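PDB 4R4X: pngf-ii from Elizabethkingia meningoseptica, which probably hydrolyses the bond joining N-linked glycans to asparagine, releasing them from glycoproteins and glycopeptides as a peptide:N-glycosidase. Local coordinates for residues Gln2-Tyr8 / His22-Asn28; Glu257-Tyr262 / Thr290-Phe296; Pro305-Phe311 / Phe467-Ser471. All coordinates share one frame; numbering follows the deposited sequence.

Contact 1: residues Gln2-Tyr8 / His22-Asn28; sequences QTYEITY and HIISITN
Tyr4 to Thr7 pair with Ile24 to Thr27 on neighbouring antiparallel strands in the N-terminal domain, the strand axes 4.7 Å apart, and show how one strand pair can be closed along most of its length and open to solvent at one end. In the closed part, the hydrogen-bonded pairs Tyr4-Thr27 and Ile6-Ser25 each exchange two backbone hydrogen bonds, straightest where Tyr4 N and Ile6 N donate. Both faces are well filled. On one, Thr3 CG2 meets Ile26 CG2 at 3.6 Å, and the extended Glu5 chain crosses Ile24 at a slant, its CG 3.8 Å from Ile24 CG2, before the carboxylate continues to a salt bridge with Lys40 of helix 37-40. On the other, Ile6 CD1 touches Thr27 CG2, a methyl that Thr27 holds between its backbone N and carbonyl carbon because OG1 is anti to N (chi1 -169°); that OG1 is bonded to Lys122 O. The Tyr8 ring lies along the neighbouring strand, with Ile23 O in its plane at the CD1 edge (3.6 Å) and CE1 near Ser25 CB, while its hydroxyl is bonded to Val135 O. Toward His22 the pair opens to solvent: Thr7, His22 and Ile23 are partly exposed. Tyr8 N still donates to Ile23 O at 3.0 Å, but the return bond is replaced by a water that accepts from Ile23 N (2.9 Å) and gives a weak bond to Tyr8 O. That same carbonyl oxygen is also reached by His22 ND1, 3.0 Å away and bent to 142° at the hydrogen.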
loop_
_atom_site.group_PDB
_atom_site.type_symbol
_atom_site.label_atom_id
_atom_site.label_comp_id
_atom_site.label_asym_id
_atom_site.label_seq_id
_atom_site.Cartn_x
_atom_site.Cartn_y
_atom_site.Cartn_z
ATOM N N GLN A 2 -4.525 -42.580 -27.365
ATOM C CA GLN A 2 -5.683 -41.752 -27.647
ATOM C C GLN A 2 -5.787 -40.617 -26.626
ATOM O O GLN A 2 -5.582 -40.828 -25.416
ATOM C CB GLN A 2 -6.961 -42.583 -27.611
ATOM C CG GLN A 2 -8.247 -41.791 -27.810
ATOM C CD GLN A 2 -8.440 -41.325 -29.239
ATOM O OE1 GLN A 2 -8.421 -42.138 -30.150
ATOM N NE2 GLN A 2 -8.645 -40.009 -29.443
ATOM N N THR A 3 -6.103 -39.434 -27.140
ATOM C CA THR A 3 -6.344 -38.255 -26.328
ATOM C C THR A 3 -7.826 -38.020 -26.117
ATOM O O THR A 3 -8.621 -38.118 -27.065
ATOM C CB THR A 3 -5.713 -37.021 -26.996
ATOM O OG1 THR A 3 -4.310 -37.225 -27.050
ATOM C CG2 THR A 3 -6.004 -35.744 -26.220
ATOM N N TYR A 4 -8.197 -37.664 -24.883
ATOM C CA TYR A 4 -9.591 -37.357 -24.562
ATOM C C TYR A 4 -9.735 -35.970 -23.968
ATOM O O TYR A 4 -8.859 -35.492 -23.276
ATOM C CB TYR A 4 -10.159 -38.353 -23.552
ATOM C CG TYR A 4 -10.136 -39.776 -24.023
ATOM C CD1 TYR A 4 -9.028 -40.559 -23.799
ATOM C CD2 TYR A 4 -11.225 -40.333 -24.688
ATOM C CE1 TYR A 4 -8.982 -41.871 -24.228
ATOM C CE2 TYR A 4 -11.192 -41.654 -25.126
ATOM C CZ TYR A 4 -10.066 -42.410 -24.890
ATOM O OH TYR A 4 -9.972 -43.715 -25.307
ATOM N N GLU A 5 -10.881 -35.358 -24.209
ATOM C CA GLU A 5 -11.222 -34.067 -23.648
ATOM C C GLU A 5 -12.435 -34.246 -22.775
ATOM O O GLU A 5 -13.471 -34.699 -23.259
ATOM C CB GLU A 5 -11.540 -33.101 -24.779
ATOM C CG GLU A 5 -12.080 -31.757 -24.343
ATOM C CD GLU A 5 -11.775 -30.671 -25.374
ATOM O OE1 GLU A 5 -11.107 -30.985 -26.395
ATOM O OE2 GLU A 5 -12.193 -29.518 -25.169
ATOM N N ILE A 6 -12.307 -33.922 -21.494
ATOM C CA ILE A 6 -13.408 -34.028 -20.554
ATOM C C ILE A 6 -13.834 -32.659 -20.072
ATOM O O ILE A 6 -12.996 -31.850 -19.637
ATOM C CB ILE A 6 -13.022 -34.884 -19.327
ATOM C CG1 ILE A 6 -12.487 -36.257 -19.780
ATOM C CG2 ILE A 6 -14.235 -35.033 -18.407
ATOM C CD1 ILE A 6 -10.992 -36.302 -20.021
ATOM N N THR A 7 -15.132 -32.394 -20.162
ATOM C CA THR A 7 -15.697 -31.125 -19.819
ATOM C C THR A 7 -16.564 -31.279 -18.601
ATOM O O THR A 7 -17.332 -32.223 -18.514
ATOM C CB THR A 7 -16.563 -30.588 -20.973
ATOM O OG1 THR A 7 -15.761 -30.564 -22.163
ATOM C CG2 THR A 7 -17.092 -29.190 -20.633
ATOM N N TYR A 8 -16.422 -30.358 -17.659
ATOM C CA TYR A 8 -17.052 -30.495 -16.348
ATOM C C TYR A 8 -18.047 -29.391 -16.063
ATOM O O TYR A 8 -17.985 -28.302 -16.647
ATOM C CB TYR A 8 -16.000 -30.472 -15.234
ATOM C CG TYR A 8 -15.030 -31.630 -15.260
ATOM C CD1 TYR A 8 -13.850 -31.546 -15.971
ATOM C CD2 TYR A 8 -15.287 -32.801 -14.557
ATOM C CE1 TYR A 8 -12.943 -32.599 -15.997
ATOM C CE2 TYR A 8 -14.395 -33.868 -14.582
ATOM C CZ TYR A 8 -13.222 -33.765 -15.292
ATOM O OH TYR A 8 -12.318 -34.810 -15.327
ATOM N N HIS A 22 -16.518 -23.450 -17.812
ATOM C CA HIS A 22 -16.382 -24.893 -17.545
ATOM C C HIS A 22 -14.920 -25.334 -17.491
ATOM O O HIS A 22 -14.114 -24.960 -18.324
ATOM C CB HIS A 22 -17.105 -25.719 -18.592
ATOM C CG HIS A 22 -18.574 -25.445 -18.674
ATOM N ND1 HIS A 22 -19.486 -26.037 -17.830
ATOM C CD2 HIS A 22 -19.290 -24.635 -19.492
ATOM C CE1 HIS A 22 -20.700 -25.617 -18.135
ATOM N NE2 HIS A 22 -20.608 -24.762 -19.137
ATOM N N ILE A 23 -14.605 -26.145 -16.495
ATOM C CA ILE A 23 -13.292 -26.756 -16.388
ATOM C C ILE A 23 -13.141 -27.823 -17.473
ATOM O O ILE A 23 -14.102 -28.518 -17.825
ATOM C CB ILE A 23 -13.069 -27.316 -14.959
ATOM C CG1 ILE A 23 -13.013 -26.165 -13.945
ATOM C CG2 ILE A 23 -11.779 -28.126 -14.887
ATOM C CD1 ILE A 23 -13.429 -26.537 -12.529
ATOM N N ILE A 24 -11.943 -27.917 -18.037
ATOM C CA ILE A 24 -11.641 -28.891 -19.082
ATOM C C ILE A 24 -10.339 -29.623 -18.767
ATOM O O ILE A 24 -9.337 -28.998 -18.445
ATOM C CB ILE A 24 -11.521 -28.218 -20.470
ATOM C CG1 ILE A 24 -12.784 -27.399 -20.777
ATOM C CG2 ILE A 24 -11.235 -29.268 -21.553
ATOM C CD1 ILE A 24 -12.740 -26.603 -22.075
ATOM N N SER A 25 -10.354 -30.948 -18.901
ATOM C CA SER A 25 -9.135 -31.752 -18.815
ATOM C C SER A 25 -8.905 -32.349 -20.188
ATOM O O SER A 25 -9.849 -32.887 -20.800
ATOM C CB SER A 25 -9.282 -32.854 -17.763
ATOM O OG SER A 25 -8.167 -33.760 -17.734
ATOM N N ILE A 26 -7.677 -32.244 -20.683
ATOM C CA ILE A 26 -7.278 -32.932 -21.899
ATOM C C ILE A 26 -6.170 -33.901 -21.560
ATOM O O ILE A 26 -5.154 -33.514 -20.965
ATOM C CB ILE A 26 -6.817 -31.956 -22.985
ATOM C CG1 ILE A 26 -7.959 -30.999 -23.324
ATOM C CG2 ILE A 26 -6.372 -32.726 -24.222
ATOM C CD1 ILE A 26 -7.568 -29.890 -24.273
ATOM N N THR A 27 -6.347 -35.168 -21.920
ATOM C CA THR A 27 -5.458 -36.177 -21.393
ATOM C C THR A 27 -5.225 -37.349 -22.332
ATOM O O THR A 27 -6.118 -37.735 -23.084
ATOM C CB THR A 27 -6.009 -36.674 -20.037
ATOM O OG1 THR A 27 -5.022 -37.469 -19.386
ATOM C CG2 THR A 27 -7.289 -37.484 -20.214
ATOM N N ASN A 28 -4.009 -37.872 -22.295
ATOM C CA ASN A 28 -3.664 -39.143 -22.912
ATOM C C ASN A 28 -2.700 -39.846 -21.966
ATOM O O ASN A 28 -2.407 -39.322 -20.884
ATOM C CB ASN A 28 -3.091 -38.951 -24.339
ATOM C CG ASN A 28 -1.897 -37.997 -24.397
ATOM O OD1 ASN A 28 -1.806 -37.119 -25.249
ATOM N ND2 ASN A 28 -0.989 -38.175 -23.509
HETATM O O HOH W 1 -16.631 -26.649 -14.415
#

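Contact 2: residues Glu257-Tyr262 / Thr290-Phe296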
loop_
_atom_site.group_PDB
_atom_site.type_symbol
_atom_site.label_atom_id
_atom_site.label_comp_id
_atom_site.label_asym_id
_atom_site.label_seq_id
_atom_site.Cartn_x
_atom_site.Cartn_y
_atom_site.Cartn_z
ATOM N N GLU A 257 2.222 23.388 -9.735
ATOM C CA GLU A 257 1.209 24.082 -10.547
ATOM C C GLU A 257 1.339 25.611 -10.550
ATOM O O GLU A 257 0.806 26.257 -11.434
ATOM C CB GLU A 257 -0.208 23.724 -10.102
ATOM C CG GLU A 257 -0.672 22.319 -10.470
ATOM C CD GLU A 257 -0.000 21.209 -9.650
ATOM O OE1 GLU A 257 0.189 20.093 -10.188
ATOM O OE2 GLU A 257 0.372 21.454 -8.482
ATOM N N ARG A 258 2.004 26.201 -9.568
ATOM C CA ARG A 258 2.195 27.649 -9.551
ATOM C C ARG A 258 3.643 27.996 -9.823
ATOM O O ARG A 258 4.491 27.096 -9.918
ATOM C CB ARG A 258 1.668 28.222 -8.236
ATOM C CG ARG A 258 0.166 28.011 -8.149
ATOM C CD ARG A 258 -0.505 28.711 -6.994
ATOM N NE ARG A 258 -1.921 28.333 -6.947
ATOM C CZ ARG A 258 -2.862 28.957 -6.242
ATOM N NH1 ARG A 258 -2.575 29.980 -5.459
ATOM N NH2 ARG A 258 -4.112 28.538 -6.311
ATOM N N ALA A 259 3.931 29.292 -9.969
ATOM C CA ALA A 259 5.266 29.747 -10.394
ATOM C C ALA A 259 6.405 29.300 -9.469
ATOM O O ALA A 259 7.457 28.931 -9.949
ATOM C CB ALA A 259 5.293 31.273 -10.519
ATOM N N ILE A 260 6.175 29.366 -8.159
ATOM C CA ILE A 260 7.109 28.932 -7.129
ATOM C C ILE A 260 6.593 27.630 -6.470
ATOM O O ILE A 260 5.402 27.457 -6.321
ATOM C CB ILE A 260 7.251 29.988 -6.013
ATOM C CG1 ILE A 260 7.503 31.384 -6.581
ATOM C CG2 ILE A 260 8.395 29.633 -5.063
ATOM C CD1 ILE A 260 7.379 32.486 -5.540
ATOM N N SER A 261 7.501 26.727 -6.102
ATOM C CA SER A 261 7.147 25.528 -5.355
ATOM C C SER A 261 8.173 25.305 -4.258
ATOM O O SER A 261 9.198 25.970 -4.187
ATOM C CB SER A 261 7.155 24.285 -6.258
ATOM O OG SER A 261 8.486 23.887 -6.530
ATOM N N TYR A 262 7.928 24.303 -3.431
ATOM C CA TYR A 262 8.900 23.965 -2.415
ATOM C C TYR A 262 10.233 23.557 -3.039
ATOM O O TYR A 262 11.286 23.727 -2.407
ATOM C CB TYR A 262 8.337 22.858 -1.540
ATOM C CG TYR A 262 8.929 22.744 -0.161
ATOM C CD1 TYR A 262 8.702 23.706 0.805
ATOM C CD2 TYR A 262 9.639 21.625 0.199
ATOM C CE1 TYR A 262 9.216 23.565 2.095
ATOM C CE2 TYR A 262 10.162 21.468 1.467
ATOM C CZ TYR A 262 9.934 22.433 2.422
ATOM O OH TYR A 262 10.435 22.255 3.693
ATOM N N THR A 290 0.165 31.013 -1.722
ATOM C CA THR A 290 -0.006 32.395 -2.182
ATOM C C THR A 290 -0.400 32.326 -3.677
ATOM O O THR A 290 -0.394 31.259 -4.276
ATOM C CB THR A 290 1.274 33.237 -2.003
ATOM O OG1 THR A 290 2.181 32.933 -3.049
ATOM C CG2 THR A 290 1.963 33.008 -0.666
ATOM N N PRO A 291 -0.718 33.470 -4.290
ATOM C CA PRO A 291 -1.028 33.428 -5.712
ATOM C C PRO A 291 0.082 32.822 -6.574
ATOM O O PRO A 291 -0.203 32.302 -7.644
ATOM C CB PRO A 291 -1.251 34.915 -6.057
ATOM C CG PRO A 291 -1.723 35.524 -4.782
ATOM C CD PRO A 291 -0.883 34.829 -3.732
ATOM N N ASP A 292 1.325 32.885 -6.096
ATOM C CA ASP A 292 2.491 32.428 -6.843
ATOM C C ASP A 292 3.098 31.118 -6.320
ATOM O O ASP A 292 4.097 30.646 -6.866
ATOM C CB ASP A 292 3.577 33.514 -6.795
ATOM C CG ASP A 292 3.008 34.909 -7.027
ATOM O OD1 ASP A 292 2.519 35.138 -8.142
ATOM O OD2 ASP A 292 3.003 35.741 -6.087
ATOM N N TYR A 293 2.492 30.519 -5.288
ATOM C CA TYR A 293 3.166 29.431 -4.575
ATOM C C TYR A 293 2.168 28.466 -3.953
ATOM O O TYR A 293 1.133 28.886 -3.414
ATOM C CB TYR A 293 4.076 30.030 -3.484
ATOM C CG TYR A 293 4.687 29.024 -2.532
ATOM C CD1 TYR A 293 5.813 28.312 -2.881
ATOM C CD2 TYR A 293 4.105 28.774 -1.285
ATOM C CE1 TYR A 293 6.351 27.368 -2.025
ATOM C CE2 TYR A 293 4.644 27.853 -0.414
ATOM C CZ TYR A 293 5.770 27.155 -0.794
ATOM O OH TYR A 293 6.330 26.249 0.045
ATOM N N LEU A 294 2.509 27.175 -4.038
ATOM C CA LEU A 294 1.857 26.115 -3.279
ATOM C C LEU A 294 2.851 25.439 -2.326
ATOM O O LEU A 294 3.999 25.175 -2.704
ATOM C CB LEU A 294 1.311 25.047 -4.209
ATOM C CG LEU A 294 0.196 25.500 -5.135
ATOM C CD1 LEU A 294 -0.123 24.372 -6.089
ATOM C CD2 LEU A 294 -1.034 25.983 -4.386
ATOM N N PRO A 295 2.408 25.143 -1.094
ATOM C CA PRO A 295 3.256 24.425 -0.146
ATOM C C PRO A 295 3.300 22.946 -0.509
ATOM O O PRO A 295 2.465 22.496 -1.283
ATOM C CB PRO A 295 2.547 24.654 1.201
ATOM C CG PRO A 295 1.113 24.868 0.848
ATOM C CD PRO A 295 1.083 25.465 -0.528
ATOM N N PHE A 296 4.256 22.184 0.023
ATOM C CA PHE A 296 4.301 20.765 -0.311
ATOM C C PHE A 296 3.154 19.981 0.362
ATOM O O PHE A 296 2.513 20.473 1.311
ATOM C CB PHE A 296 5.680 20.147 -0.034
ATOM C CG PHE A 296 5.996 19.912 1.408
ATOM C CD1 PHE A 296 5.685 18.698 2.010
ATOM C CD2 PHE A 296 6.642 20.881 2.167
ATOM C CE1 PHE A 296 5.991 18.465 3.340
ATOM C CE2 PHE A 296 6.972 20.651 3.498
ATOM C CZ PHE A 296 6.648 19.433 4.089
HETATM O O HOH W 2 1.715 31.130 -10.035
HETATM O O HOH W 3 5.346 22.960 -3.648
#
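Arg258 and Thr290 meet at a carbonyl oxygen gripped from both of its faces: Arg258 NH1 donates to Thr290 O over 2.8 Å from 45° above the carbonyl plane, while Tyr293 N, closing a type I turn, comes in from the opposite face. The same turn is braced by Thr290 OG1, which accepts from Asp292 N in an ST turn. Extended from CG to NE, the arginine keeps the oxygen in its guanidinium plane and turns one face to Leu294, whose CD2 lies 3.6 Å from Arg258 NE. Two loops are joined in this way, one following strand 248-253 and leading into helix 262-268, the other running into strand 297-303; the two strands are neighbours in an antiparallel sheet of the probable PNGase F-type catalytic region. Ile260 N donates to Asp292 O at 2.8 Å, nearly head-on to the carbonyl, and Ile260 CG2 presses on Tyr293 CD1 (3.6 Å). At the helix start Tyr262 N reaches Leu294 O through a water, 2.9 Å from the nitrogen and 2.8 Å from the oxygen. The side chain of Tyr262 runs beside that of Phe296, their planes oblique at 49°, so that Phe296 CD2 sits over the centre of the Tyr262 ring. Tyr293 OH, bonded to Gly286 O, lies in the plane of that ring at its edge, 3.6 Å from Tyr262 CD1.

Contact 3: residues Pro305-Phe311 / Phe467-Ser471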
loop_
_atom_site.group_PDB
_atom_site.type_symbol
_atom_site.label_atom_id
_atom_site.label_comp_id
_atom_site.label_asym_id
_atom_site.label_seq_id
_atom_site.Cartn_x
_atom_site.Cartn_y
_atom_site.Cartn_z
ATOM N N PRO A 305 10.972 5.086 15.325
ATOM C CA PRO A 305 11.163 4.642 16.668
ATOM C C PRO A 305 12.585 4.982 17.126
ATOM O O PRO A 305 13.338 5.560 16.368
ATOM C CB PRO A 305 10.887 3.146 16.560
ATOM C CG PRO A 305 11.384 2.787 15.213
ATOM C CD PRO A 305 11.064 3.976 14.360
ATOM N N PHE A 306 12.908 4.698 18.378
ATOM C CA PHE A 306 14.249 4.911 18.897
ATOM C C PHE A 306 15.198 3.773 18.496
ATOM O O PHE A 306 15.158 2.695 19.082
ATOM C CB PHE A 306 14.203 4.967 20.404
ATOM C CG PHE A 306 13.560 6.198 20.984
ATOM C CD1 PHE A 306 14.325 7.318 21.301
ATOM C CD2 PHE A 306 12.221 6.200 21.320
ATOM C CE1 PHE A 306 13.748 8.419 21.923
ATOM C CE2 PHE A 306 11.638 7.301 21.910
ATOM C CZ PHE A 306 12.398 8.412 22.213
ATOM N N GLY A 307 15.997 4.005 17.467
ATOM C CA GLY A 307 17.174 3.181 17.134
ATOM C C GLY A 307 16.979 1.760 16.653
ATOM O O GLY A 307 17.848 0.874 16.874
ATOM N N ILE A 308 15.878 1.521 15.965
ATOM C CA ILE A 308 15.549 0.162 15.547
ATOM C C ILE A 308 16.560 -0.444 14.565
ATOM O O ILE A 308 17.029 0.204 13.624
ATOM C CB ILE A 308 14.135 0.065 14.961
ATOM C CG1 ILE A 308 13.670 -1.397 14.956
ATOM C CG2 ILE A 308 14.083 0.655 13.546
ATOM C CD1 ILE A 308 12.214 -1.554 14.615
ATOM N N GLY A 309 16.894 -1.696 14.824
ATOM C CA GLY A 309 17.836 -2.421 14.010
ATOM C C GLY A 309 19.222 -2.215 14.551
ATOM O O GLY A 309 19.790 -3.127 15.152
ATOM N N HIS A 310 19.737 -1.000 14.398
ATOM C CA HIS A 310 21.114 -0.693 14.797
ATOM C C HIS A 310 21.413 -0.995 16.261
ATOM O O HIS A 310 22.457 -1.569 16.589
ATOM C CB HIS A 310 21.458 0.753 14.505
ATOM C CG HIS A 310 22.905 1.078 14.717
ATOM N ND1 HIS A 310 23.871 0.841 13.761
ATOM C CD2 HIS A 310 23.549 1.612 15.782
ATOM C CE1 HIS A 310 25.051 1.213 14.229
ATOM N NE2 HIS A 310 24.877 1.699 15.446
ATOM N N PHE A 311 20.505 -0.608 17.143
ATOM C CA PHE A 311 20.719 -0.809 18.551
ATOM C C PHE A 311 20.190 -2.139 19.133
ATOM O O PHE A 311 20.293 -2.338 20.329
ATOM C CB PHE A 311 20.109 0.381 19.308
ATOM C CG PHE A 311 20.855 1.661 19.089
ATOM C CD1 PHE A 311 20.612 2.444 17.986
ATOM C CD2 PHE A 311 21.835 2.070 19.988
ATOM C CE1 PHE A 311 21.327 3.621 17.771
ATOM C CE2 PHE A 311 22.556 3.243 19.790
ATOM C CZ PHE A 311 22.294 4.026 18.674
ATOM N N PHE A 467 9.494 -1.922 18.948
ATOM C CA PHE A 467 10.138 -1.190 17.850
ATOM C C PHE A 467 11.208 -0.216 18.364
ATOM O O PHE A 467 11.908 0.388 17.561
ATOM C CB PHE A 467 9.111 -0.412 17.017
ATOM C CG PHE A 467 8.123 -1.282 16.294
ATOM C CD1 PHE A 467 8.402 -1.776 15.010
ATOM C CD2 PHE A 467 6.915 -1.636 16.890
ATOM C CE1 PHE A 467 7.503 -2.584 14.351
ATOM C CE2 PHE A 467 6.009 -2.445 16.230
ATOM C CZ PHE A 467 6.285 -2.900 14.932
ATOM N N ASN A 468 11.345 -0.079 19.696
ATOM C CA ASN A 468 12.042 1.073 20.284
ATOM C C ASN A 468 13.189 0.693 21.236
ATOM O O ASN A 468 13.186 1.089 22.404
ATOM C CB ASN A 468 11.038 1.968 21.046
ATOM C CG ASN A 468 10.159 2.820 20.115
ATOM O OD1 ASN A 468 10.576 3.875 19.635
ATOM N ND2 ASN A 468 8.956 2.374 19.877
ATOM N N PRO A 469 14.194 -0.037 20.739
ATOM C CA PRO A 469 15.260 -0.461 21.642
ATOM C C PRO A 469 16.010 0.653 22.393
ATOM O O PRO A 469 16.347 0.461 23.560
ATOM C CB PRO A 469 16.200 -1.261 20.727
ATOM C CG PRO A 469 15.937 -0.745 19.347
ATOM C CD PRO A 469 14.459 -0.442 19.347
ATOM N N ALA A 470 16.256 1.794 21.748
ATOM C CA ALA A 470 17.032 2.874 22.342
ATOM C C ALA A 470 16.169 3.895 23.108
ATOM O O ALA A 470 16.664 4.938 23.501
ATOM C CB ALA A 470 17.859 3.570 21.273
ATOM N N SER A 471 14.896 3.598 23.360
ATOM C CA SER A 471 14.033 4.530 24.122
ATOM C C SER A 471 14.582 4.682 25.537
ATOM O O SER A 471 14.940 3.700 26.168
ATOM C CB SER A 471 12.600 4.051 24.192
ATOM O OG SER A 471 11.812 4.866 25.093
#
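Two long loops, one from each half of the PNGase F-like region, meet where Phe306 docks on the type I turn Asn468-Ser471. Both polar backbone atoms of Phe306 are held: its N donates to Asn468 OD1 (2.8 Å), tilted 30° from the amide carbonyl plane, and its O accepts from Ala470 N (3.0 Å), which stands well above the plane of that carbonyl. With CG anti to its carbonyl carbon (chi1 -71°), the Phe306 ring is carried against the turn, with Ser471 CA over one face in a CH-pi contact 3.9 Å from the ring centroid, while Asn468 OD1 lies at the edge by CD2. Asn468 is itself steadied by a bond from ND2 to Tyr464 O. Ile308 CD1 meets the edge of the Phe467 ring at CD1 (3.8 Å). Phe467 O is buried without a hydrogen-bond partner, pressed by Pro305 CB at 3.1 Å and Ile308 CB at 3.4 Å. Farther along, the Phe311 ring is sandwiched between Ala470 CB and His310 CD2. Such loop-to-loop docking belongs to the interface between the two side-by-side beta-sandwich domains that make up the PNGase F fold.

Overall arrangement
The three contacts follow one another along the chain and none touches another. Contact 1 belongs to the N-terminal domain and is remote: its centre is 65 Å from that of contact 2 and 59 Å from that of contact 3, on the opposite side of the chain's centre from both. It also lies near a metal: the Asn28 side chain is about 9 Å from the zinc ion bound by Glu52 and Asp159, too far to be a ligand. Contacts 2 and 3 share the PNGase F-like region, centres 37 Å apart and nearest atoms about 19 Å, and both flank strand 297-303: residues 290-296 lead into it and residues 305-311 follow it.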